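Local coordinates for protein endoglucanase (Thermotoga maritima, PDB 1VHO) that probably acts as a metal-dependent aminopeptidase of the M42 family, binding two divalent metal cations per subunit, at residues L184-R189 with E322-L327. Numbering follows the deposited sequence.
Sequences LEFLKR and ELARLL. With SO4 (sulfate ion), chain D.
A single aromatic ring, that of Phe186, makes nearly the whole contact, and it meets the backbone of the other helix with its edge. Ring atom CD2 of Phe186 lies 3.7 Å from the backbone N of Arg325, and that nitrogen is close to the ring plane, so the approach is edge-on and not a stack. The ring also meets the Ala324 methyl, with CE2 of Phe186 3.7 Å from CB of Ala324. Phe186 CG stands anti to the carbonyl carbon (chi1 -64°), which carries the ring across to the facing helix. No hydrogen bond links 184-189 to 322-327; the 133 Å² buried between them is mainly van der Waals packing.

Beside the ring, Arg325 contributes its backbone and CB, while its CG, anti to the backbone N, starts a chain that bends at chi3 and leads the guanidinium away. One turn back in the same helix, Glu322 receives it in a side-on salt bridge: NE of Arg325 donates to OE1 of Glu322 at 2.8 Å, and NH2 of Arg325 to OE2 of Glu322 at 2.9 Å. OE2 uses its syn lone pair, whereas OE1 is met on its syn side but out of the carboxylate plane. Both bonds are nearly straight (170° and 168°), and both acceptors lie almost in the guanidinium plane, evidence of a fixed rotation. NH1 of Arg325 binds O3 of a sulfate, probably from the crystallisation liquor, which His269 also holds.

Away from the predicted metal sites, the contact joins the C-terminal part of helix 171-187 to helix 317-333; Val183 extends this packing against Ala324 and Leu327, and Leu323 and Leu327 rest on strand 222-229 of the mixed sheet.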
loop_
_atom_site.group_PDB
_atom_site.type_symbol
_atom_site.label_atom_id
_atom_site.label_comp_id
_atom_site.label_asym_id
_atom_site.label_seq_id
_atom_site.Cartn_x
_atom_site.Cartn_y
_atom_site.Cartn_z
ATOM N N LEU A 184 -3.315 -1.528 -15.557
ATOM C CA LEU A 184 -3.709 -2.697 -16.365
ATOM C C LEU A 184 -4.987 -2.417 -17.120
ATOM O O LEU A 184 -5.099 -2.728 -18.323
ATOM C CB LEU A 184 -3.811 -3.937 -15.472
ATOM C CG LEU A 184 -2.460 -4.444 -14.929
ATOM C CD1 LEU A 184 -2.683 -5.493 -13.854
ATOM C CD2 LEU A 184 -1.619 -5.076 -16.045
ATOM N N GLU A 185 -5.953 -1.749 -16.491
ATOM C CA GLU A 185 -7.184 -1.397 -17.169
ATOM C C GLU A 185 -6.896 -0.491 -18.356
ATOM O O GLU A 185 -7.373 -0.758 -19.463
ATOM C CB GLU A 185 -8.202 -0.763 -16.222
ATOM C CG GLU A 185 -9.490 -0.398 -16.948
ATOM C CD GLU A 185 -10.313 0.628 -16.217
ATOM O OE1 GLU A 185 -11.115 1.320 -16.894
ATOM O OE2 GLU A 185 -10.139 0.797 -15.008
ATOM N N PHE A 186 -6.069 0.544 -18.173
ATOM C CA PHE A 186 -5.731 1.447 -19.268
ATOM C C PHE A 186 -4.923 0.828 -20.396
ATOM O O PHE A 186 -5.096 1.244 -21.558
ATOM C CB PHE A 186 -4.933 2.640 -18.681
ATOM C CG PHE A 186 -5.755 3.478 -17.722
ATOM C CD1 PHE A 186 -7.132 3.381 -17.659
ATOM C CD2 PHE A 186 -5.114 4.401 -16.905
ATOM C CE1 PHE A 186 -7.863 4.155 -16.777
ATOM C CE2 PHE A 186 -5.828 5.202 -16.045
ATOM C CZ PHE A 186 -7.212 5.095 -15.970
ATOM N N LEU A 187 -4.045 -0.121 -20.141
ATOM C CA LEU A 187 -3.222 -0.773 -21.124
ATOM C C LEU A 187 -4.036 -1.548 -22.166
ATOM O O LEU A 187 -3.530 -1.788 -23.273
ATOM C CB LEU A 187 -2.173 -1.677 -20.525
ATOM C CG LEU A 187 -0.977 -0.934 -19.873
ATOM C CD1 LEU A 187 -0.086 -1.949 -19.155
ATOM C CD2 LEU A 187 -0.167 -0.216 -20.948
ATOM N N LYS A 188 -5.248 -1.930 -21.810
ATOM C CA LYS A 188 -6.140 -2.608 -22.753
ATOM C C LYS A 188 -6.419 -1.816 -24.010
ATOM O O LYS A 188 -6.697 -2.408 -25.084
ATOM C CB LYS A 188 -7.476 -2.892 -22.000
ATOM C CG LYS A 188 -7.194 -4.112 -21.088
ATOM C CD LYS A 188 -7.154 -5.313 -22.012
ATOM C CE LYS A 188 -6.546 -6.564 -21.442
ATOM N NZ LYS A 188 -7.387 -7.713 -21.991
ATOM N N ARG A 189 -6.284 -0.507 -24.011
ATOM C CA ARG A 189 -6.543 0.340 -25.156
ATOM C C ARG A 189 -5.402 0.421 -26.161
ATOM O O ARG A 189 -5.546 0.988 -27.241
ATOM C CB ARG A 189 -6.738 1.787 -24.638
ATOM N N GLU A 322 -4.214 9.723 -12.754
ATOM C CA GLU A 322 -3.188 10.320 -13.617
ATOM C C GLU A 322 -1.889 9.554 -13.553
ATOM O O GLU A 322 -1.226 9.394 -14.573
ATOM C CB GLU A 322 -2.968 11.817 -13.323
ATOM C CG GLU A 322 -4.179 12.653 -13.784
ATOM C CD GLU A 322 -4.262 12.726 -15.308
ATOM O OE1 GLU A 322 -4.942 11.889 -15.929
ATOM O OE2 GLU A 322 -3.605 13.573 -15.936
ATOM N N LEU A 323 -1.501 9.020 -12.375
ATOM C CA LEU A 323 -0.289 8.198 -12.335
ATOM C C LEU A 323 -0.477 6.968 -13.206
ATOM O O LEU A 323 0.429 6.504 -13.932
ATOM C CB LEU A 323 0.091 7.852 -10.878
ATOM C CG LEU A 323 1.348 6.986 -10.735
ATOM C CD1 LEU A 323 2.485 7.514 -11.636
ATOM C CD2 LEU A 323 1.861 6.893 -9.304
ATOM N N ALA A 324 -1.653 6.284 -13.053
ATOM C CA ALA A 324 -1.841 5.085 -13.880
ATOM C C ALA A 324 -1.840 5.449 -15.391
ATOM O O ALA A 324 -1.324 4.684 -16.191
ATOM C CB ALA A 324 -3.210 4.481 -13.527
ATOM N N ARG A 325 -2.421 6.586 -15.738
ATOM C CA ARG A 325 -2.423 7.023 -17.149
ATOM C C ARG A 325 -0.994 7.195 -17.618
ATOM O O ARG A 325 -0.584 6.722 -18.686
ATOM C CB ARG A 325 -3.237 8.345 -17.303
ATOM C CG ARG A 325 -3.375 8.785 -18.777
ATOM C CD ARG A 325 -4.449 9.853 -18.932
ATOM N NE ARG A 325 -4.042 11.194 -18.487
ATOM C CZ ARG A 325 -3.396 12.065 -19.263
ATOM N NH1 ARG A 325 -3.058 11.777 -20.534
ATOM N NH2 ARG A 325 -3.070 13.249 -18.772
ATOM N N LEU A 326 -0.164 7.890 -16.819
ATOM C CA LEU A 326 1.244 8.056 -17.177
ATOM C C LEU A 326 1.954 6.736 -17.299
ATOM O O LEU A 326 2.739 6.531 -18.250
ATOM C CB LEU A 326 1.954 8.847 -16.019
ATOM C CG LEU A 326 3.461 9.021 -16.217
ATOM C CD1 LEU A 326 3.750 9.693 -17.570
ATOM C CD2 LEU A 326 4.046 9.887 -15.076
ATOM N N LEU A 327 1.765 5.789 -16.358
ATOM C CA LEU A 327 2.475 4.516 -16.415
ATOM C C LEU A 327 2.048 3.706 -17.670
ATOM O O LEU A 327 2.899 3.049 -18.288
ATOM C CB LEU A 327 2.268 3.591 -15.196
ATOM C CG LEU A 327 2.769 4.131 -13.841
ATOM C CD1 LEU A 327 2.585 3.070 -12.739
ATOM C CD2 LEU A 327 4.230 4.514 -13.932
HETATM S S SO4 D . -3.801 10.634 -23.668
HETATM O O1 SO4 D . -5.045 11.501 -23.703
HETATM O O2 SO4 D . -2.641 11.570 -23.804
HETATM O O3 SO4 D . -3.781 9.869 -22.390
HETATM O O4 SO4 D . -3.849 9.699 -24.840
#